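Long-range contact in N-acetyltransferase (Staphylococcus aureus subsp. aureus, PDB 4M85), which probably transfers an acetyl group from acetyl-coenzyme A to an amine of a still unidentified substrate, as a member of the GNAT family: residues Ala70-Leu82 with Lys107-Thr121. Sequence-based numbering, arbitrary orientation.
Sequences AGCIISYSGENEL and KEAKDDEYYIETIAT
Tyr76 and Glu117 meet where two antiparallel strands fall out of step, a worked example of how a classic beta bulge redirects a side chain. Ile74 faces both Glu117 and Thr118: its O takes a 2.8 Å bond from Glu117 N and a weak one from Thr118 N. The extra residue turns Glu117 toward the partner strand. With CG anti to the backbone N (chi1 -179°), its carboxylate reaches the edge of the Tyr76 ring, where Tyr76 OH donates a very short 2.5 Å bond to Glu117 OE1. Ring and carboxylate planes stand 67° apart, and Arg54 is a second partner of the hydroxyl. Tyr115 runs alongside Tyr76, its CD2 4.0 Å from Tyr76 CE2, and its own hydroxyl is tied to Glu108 and Asn150.

On the opposite face of the sheet, Ile73 CD1 packs against both Ile119 CG1 and Ile116 CG2, while the Tyr114 ring lies flat over the backbone, with Tyr76 C 3.7 Å above its centre. A water links Tyr114 OH to Ser75 O.

Past the strand ends, Glu81 stretches out fully and grips two successive amides: Glu108 N gives a nearly straight bond to the syn lone pair of Glu81 OE2 (2.7 Å), and Ala109 N reaches Glu81 OE1 (2.9 Å). Arg54 forms a salt bridge with Glu81 as well, which would help keep this buried carboxylate ionised. Gly78 N to Glu113 O (2.6 Å) fastens the type I turn Lys110-Glu113.

In the GNAT fold these are the central antiparallel strands; 114-121 corresponds to the bulged strand that in relatives binds the pantetheine part of acetyl-CoA, a role it probably shares. Strand 60-65 flanks 68-77, strand 147-152 runs parallel to 114-121, and helix 130-140 packs on the isoleucine cluster of Ile73, Ile116 and Ile119.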
loop_
_atom_site.group_PDB
_atom_site.type_symbol
_atom_site.label_atom_id
_atom_site.label_comp_id
_atom_site.label_asym_id
_atom_site.label_seq_id
_atom_site.Cartn_x
_atom_site.Cartn_y
_atom_site.Cartn_z
ATOM N N ALA A 70 8.678 11.200 -0.464
ATOM C CA ALA A 70 7.745 11.875 0.461
ATOM C C ALA A 70 6.525 11.014 0.748
ATOM O O ALA A 70 5.897 11.105 1.804
ATOM C CB ALA A 70 7.288 13.191 -0.157
ATOM N N GLY A 71 6.168 10.197 -0.228
ATOM C CA GLY A 71 4.977 9.375 -0.135
ATOM C C GLY A 71 4.931 8.357 -1.242
ATOM O O GLY A 71 5.712 8.428 -2.191
ATOM N N CYS A 72 3.973 7.442 -1.146
ATOM C CA CYS A 72 3.794 6.429 -2.183
ATOM C C CYS A 72 2.392 5.897 -2.257
ATOM O O CYS A 72 1.612 6.049 -1.318
ATOM C CB CYS A 72 4.752 5.268 -2.019
ATOM S SG CYS A 72 4.348 4.174 -0.659
ATOM N N ILE A 73 2.081 5.311 -3.419
ATOM C CA ILE A 73 0.800 4.681 -3.674
ATOM C C ILE A 73 1.029 3.284 -4.277
ATOM O O ILE A 73 1.841 3.137 -5.168
ATOM C CB ILE A 73 -0.116 5.546 -4.574
ATOM C CG1 ILE A 73 -1.492 4.907 -4.669
ATOM C CG2 ILE A 73 0.477 5.761 -5.971
ATOM C CD1 ILE A 73 -2.608 5.866 -5.028
ATOM N N ILE A 74 0.321 2.273 -3.760
ATOM C CA ILE A 74 0.618 0.850 -4.092
ATOM C C ILE A 74 -0.658 0.231 -4.635
ATOM O O ILE A 74 -1.671 0.274 -3.980
ATOM C CB ILE A 74 1.059 0.038 -2.842
ATOM C CG1 ILE A 74 2.163 0.780 -2.097
ATOM C CG2 ILE A 74 1.518 -1.377 -3.221
ATOM C CD1 ILE A 74 2.692 0.093 -0.847
ATOM N N SER A 75 -0.580 -0.324 -5.849
ATOM C CA SER A 75 -1.731 -0.880 -6.539
ATOM C C SER A 75 -1.327 -2.021 -7.479
ATOM O O SER A 75 -0.218 -2.042 -7.964
ATOM C CB SER A 75 -2.429 0.198 -7.334
ATOM O OG SER A 75 -1.618 0.667 -8.399
ATOM N N TYR A 76 -2.259 -2.937 -7.719
ATOM C CA TYR A 76 -2.034 -4.158 -8.529
ATOM C C TYR A 76 -3.391 -4.835 -8.786
ATOM O O TYR A 76 -4.386 -4.521 -8.102
ATOM C CB TYR A 76 -1.081 -5.119 -7.800
ATOM C CG TYR A 76 -1.400 -5.250 -6.336
ATOM C CD1 TYR A 76 -0.666 -4.571 -5.379
ATOM C CD2 TYR A 76 -2.465 -6.022 -5.905
ATOM C CE1 TYR A 76 -0.985 -4.644 -4.037
ATOM C CE2 TYR A 76 -2.780 -6.111 -4.564
ATOM C CZ TYR A 76 -2.044 -5.412 -3.635
ATOM O OH TYR A 76 -2.378 -5.521 -2.299
ATOM N N SER A 77 -3.454 -5.777 -9.738
ATOM C CA SER A 77 -4.748 -6.389 -10.072
ATOM C C SER A 77 -5.300 -7.185 -8.924
ATOM O O SER A 77 -4.574 -7.939 -8.272
ATOM C CB SER A 77 -4.676 -7.299 -11.327
ATOM O OG SER A 77 -3.622 -8.220 -11.199
ATOM N N GLY A 78 -6.596 -7.031 -8.686
ATOM C CA GLY A 78 -7.287 -7.835 -7.688
ATOM C C GLY A 78 -7.260 -9.330 -8.002
ATOM O O GLY A 78 -7.229 -10.168 -7.101
ATOM N N GLU A 79 -7.218 -9.682 -9.282
ATOM C CA GLU A 79 -7.267 -11.096 -9.622
ATOM C C GLU A 79 -5.980 -11.822 -9.248
ATOM O O GLU A 79 -6.017 -12.992 -8.935
ATOM C CB GLU A 79 -7.664 -11.325 -11.076
ATOM C CG GLU A 79 -6.677 -10.912 -12.147
ATOM C CD GLU A 79 -7.135 -11.367 -13.524
ATOM O OE1 GLU A 79 -8.069 -12.204 -13.591
ATOM O OE2 GLU A 79 -6.579 -10.890 -14.536
ATOM N N ASN A 80 -4.857 -11.122 -9.216
ATOM C CA ASN A 80 -3.605 -11.729 -8.787
ATOM C C ASN A 80 -3.222 -11.451 -7.320
ATOM O O ASN A 80 -2.095 -11.743 -6.911
ATOM C CB ASN A 80 -2.496 -11.284 -9.728
ATOM C CG ASN A 80 -2.586 -11.938 -11.108
ATOM O OD1 ASN A 80 -3.214 -12.967 -11.288
ATOM N ND2 ASN A 80 -1.940 -11.335 -12.085
ATOM N N GLU A 81 -4.154 -10.929 -6.523
ATOM C CA GLU A 81 -3.849 -10.465 -5.156
ATOM C C GLU A 81 -3.189 -11.538 -4.288
ATOM O O GLU A 81 -2.145 -11.298 -3.685
ATOM C CB GLU A 81 -5.115 -9.982 -4.426
ATOM C CG GLU A 81 -4.832 -9.403 -3.048
ATOM C CD GLU A 81 -6.081 -9.025 -2.255
ATOM O OE1 GLU A 81 -7.209 -9.001 -2.804
ATOM O OE2 GLU A 81 -5.940 -8.744 -1.049
ATOM N N LEU A 82 -3.840 -12.694 -4.188
ATOM C CA LEU A 82 -3.342 -13.782 -3.349
ATOM C C LEU A 82 -2.040 -14.384 -3.918
ATOM O O LEU A 82 -1.227 -14.884 -3.164
ATOM C CB LEU A 82 -4.428 -14.847 -3.145
ATOM C CG LEU A 82 -5.668 -14.419 -2.344
ATOM C CD1 LEU A 82 -6.483 -15.647 -1.958
ATOM C CD2 LEU A 82 -5.297 -13.641 -1.096
ATOM N N LYS A 107 -8.022 -11.653 1.504
ATOM C CA LYS A 107 -8.283 -11.107 0.188
ATOM C C LYS A 107 -9.031 -9.790 0.397
ATOM O O LYS A 107 -10.204 -9.792 0.767
ATOM C CB LYS A 107 -9.138 -12.094 -0.641
ATOM C CG LYS A 107 -9.175 -11.827 -2.143
ATOM C CD LYS A 107 -9.969 -12.913 -2.871
ATOM C CE LYS A 107 -9.979 -12.720 -4.386
ATOM N NZ LYS A 107 -11.027 -11.765 -4.839
ATOM N N GLU A 108 -8.346 -8.671 0.165
ATOM C CA GLU A 108 -8.915 -7.336 0.403
ATOM C C GLU A 108 -9.729 -6.809 -0.788
ATOM O O GLU A 108 -10.553 -5.934 -0.610
ATOM C CB GLU A 108 -7.799 -6.321 0.784
ATOM C CG GLU A 108 -6.904 -6.731 1.960
ATOM C CD GLU A 108 -5.825 -5.702 2.311
ATOM O OE1 GLU A 108 -5.908 -4.542 1.843
ATOM O OE2 GLU A 108 -4.873 -6.039 3.050
ATOM N N ALA A 109 -9.501 -7.356 -1.986
ATOM C CA ALA A 109 -10.065 -6.820 -3.221
ATOM C C ALA A 109 -10.894 -7.837 -3.990
ATOM O O ALA A 109 -11.098 -8.952 -3.539
ATOM C CB ALA A 109 -8.956 -6.286 -4.098
ATOM N N LYS A 110 -11.372 -7.446 -5.161
ATOM C CA LYS A 110 -12.213 -8.311 -5.965
ATOM C C LYS A 110 -11.551 -8.509 -7.319
ATOM O O LYS A 110 -10.734 -7.690 -7.749
ATOM C CB LYS A 110 -13.601 -7.699 -6.112
ATOM C CG LYS A 110 -14.457 -7.810 -4.865
ATOM C CD LYS A 110 -15.798 -7.142 -5.081
ATOM C CE LYS A 110 -16.509 -6.845 -3.768
ATOM N NZ LYS A 110 -17.689 -5.950 -3.978
ATOM N N ASP A 111 -11.900 -9.598 -7.988
ATOM C CA ASP A 111 -11.165 -10.033 -9.161
ATOM C C ASP A 111 -11.304 -9.108 -10.356
ATOM O O ASP A 111 -10.429 -9.107 -11.224
ATOM C CB ASP A 111 -11.594 -11.449 -9.553
ATOM C CG ASP A 111 -11.372 -12.463 -8.434
ATOM O OD1 ASP A 111 -10.421 -12.308 -7.642
ATOM O OD2 ASP A 111 -12.157 -13.416 -8.344
ATOM N N ASP A 112 -12.370 -8.316 -10.423
ATOM C CA ASP A 112 -12.529 -7.370 -11.547
ATOM C C ASP A 112 -11.996 -5.969 -11.258
ATOM O O ASP A 112 -12.346 -5.020 -11.978
ATOM C CB ASP A 112 -14.000 -7.273 -11.988
ATOM C CG ASP A 112 -14.909 -6.679 -10.916
ATOM O OD1 ASP A 112 -14.653 -6.882 -9.708
ATOM O OD2 ASP A 112 -15.914 -6.036 -11.294
ATOM N N GLU A 113 -11.136 -5.845 -10.245
ATOM C CA GLU A 113 -10.621 -4.544 -9.782
ATOM C C GLU A 113 -9.113 -4.409 -9.897
ATOM O O GLU A 113 -8.379 -5.371 -9.715
ATOM C CB GLU A 113 -10.983 -4.305 -8.294
ATOM C CG GLU A 113 -12.471 -4.277 -7.984
ATOM C CD GLU A 113 -12.811 -4.303 -6.516
ATOM O OE1 GLU A 113 -11.938 -4.552 -5.640
ATOM O OE2 GLU A 113 -14.004 -4.095 -6.236
ATOM N N TYR A 114 -8.661 -3.191 -10.197
ATOM C CA TYR A 114 -7.283 -2.809 -9.964
ATOM C C TYR A 114 -7.231 -2.133 -8.586
ATOM O O TYR A 114 -7.645 -0.967 -8.421
ATOM C CB TYR A 114 -6.771 -1.930 -11.092
ATOM C CG TYR A 114 -5.329 -2.177 -11.377
ATOM C CD1 TYR A 114 -4.928 -3.092 -12.350
ATOM C CD2 TYR A 114 -4.337 -1.512 -10.634
ATOM C CE1 TYR A 114 -3.574 -3.334 -12.584
ATOM C CE2 TYR A 114 -2.985 -1.729 -10.867
ATOM C CZ TYR A 114 -2.604 -2.632 -11.838
ATOM O OH TYR A 114 -1.252 -2.819 -12.023
ATOM N N TYR A 115 -6.767 -2.907 -7.601
ATOM C CA TYR A 115 -6.841 -2.554 -6.178
ATOM C C TYR A 115 -5.716 -1.638 -5.759
ATOM O O TYR A 115 -4.540 -1.933 -5.973
ATOM C CB TYR A 115 -6.790 -3.822 -5.295
ATOM C CG TYR A 115 -6.854 -3.588 -3.798
ATOM C CD1 TYR A 115 -7.899 -2.855 -3.225
ATOM C CD2 TYR A 115 -5.898 -4.145 -2.938
ATOM C CE1 TYR A 115 -7.983 -2.670 -1.858
ATOM C CE2 TYR A 115 -5.978 -3.967 -1.577
ATOM C CZ TYR A 115 -7.013 -3.218 -1.055
ATOM O OH TYR A 115 -7.101 -3.028 0.273
ATOM N N ILE A 116 -6.094 -0.532 -5.127
ATOM C CA ILE A 116 -5.153 0.385 -4.541
ATOM C C ILE A 116 -5.100 0.022 -3.059
ATOM O O ILE A 116 -6.003 0.343 -2.300
ATOM C CB ILE A 116 -5.614 1.836 -4.710
ATOM C CG1 ILE A 116 -5.787 2.178 -6.198
ATOM C CG2 ILE A 116 -4.586 2.766 -4.103
ATOM C CD1 ILE A 116 -6.532 3.458 -6.463
ATOM N N GLU A 117 -4.022 -0.632 -2.664
ATOM C CA GLU A 117 -3.886 -1.153 -1.326
ATOM C C GLU A 117 -3.500 -0.062 -0.313
ATOM O O GLU A 117 -3.988 -0.068 0.812
ATOM C CB GLU A 117 -2.813 -2.259 -1.321
ATOM C CG GLU A 117 -2.593 -2.919 0.036
ATOM C CD GLU A 117 -1.249 -3.653 0.142
ATOM O OE1 GLU A 117 -0.817 -4.313 -0.819
ATOM O OE2 GLU A 117 -0.623 -3.576 1.207
ATOM N N THR A 118 -2.601 0.832 -0.711
ATOM C CA THR A 118 -1.924 1.735 0.218
ATOM C C THR A 118 -1.706 3.120 -0.412
ATOM O O THR A 118 -1.264 3.210 -1.557
ATOM C CB THR A 118 -0.514 1.182 0.611
ATOM O OG1 THR A 118 -0.624 -0.107 1.216
ATOM C CG2 THR A 118 0.151 2.089 1.577
ATOM N N ILE A 119 -2.050 4.176 0.330
ATOM C CA ILE A 119 -1.653 5.548 -0.001
ATOM C C ILE A 119 -1.072 6.143 1.248
ATOM O O ILE A 119 -1.798 6.319 2.212
ATOM C CB ILE A 119 -2.827 6.453 -0.427
ATOM C CG1 ILE A 119 -3.567 5.855 -1.599
ATOM C CG2 ILE A 119 -2.286 7.821 -0.803
ATOM C CD1 ILE A 119 -4.849 6.583 -1.963
ATOM N N ALA A 120 0.231 6.441 1.245
ATOM C CA ALA A 120 0.926 6.796 2.479
ATOM C C ALA A 120 1.842 8.000 2.298
ATOM O O ALA A 120 2.498 8.151 1.268
ATOM C CB ALA A 120 1.707 5.590 3.013
ATOM N N THR A 121 1.887 8.865 3.307
ATOM C CA THR A 121 2.738 10.063 3.244
ATOM C C THR A 121 3.518 10.168 4.550
ATOM O O THR A 121 2.960 9.946 5.612
ATOM C CB THR A 121 1.898 11.357 3.020
ATOM O OG1 THR A 121 1.020 11.185 1.913
ATOM C CG2 THR A 121 2.775 12.554 2.691
HETATM O O HOH W 1 0.444 -1.182 -10.385
HETATM O O HOH W 2 -8.526 -9.919 -5.006
HETATM O O HOH W 3 -8.365 -7.470 -11.633
#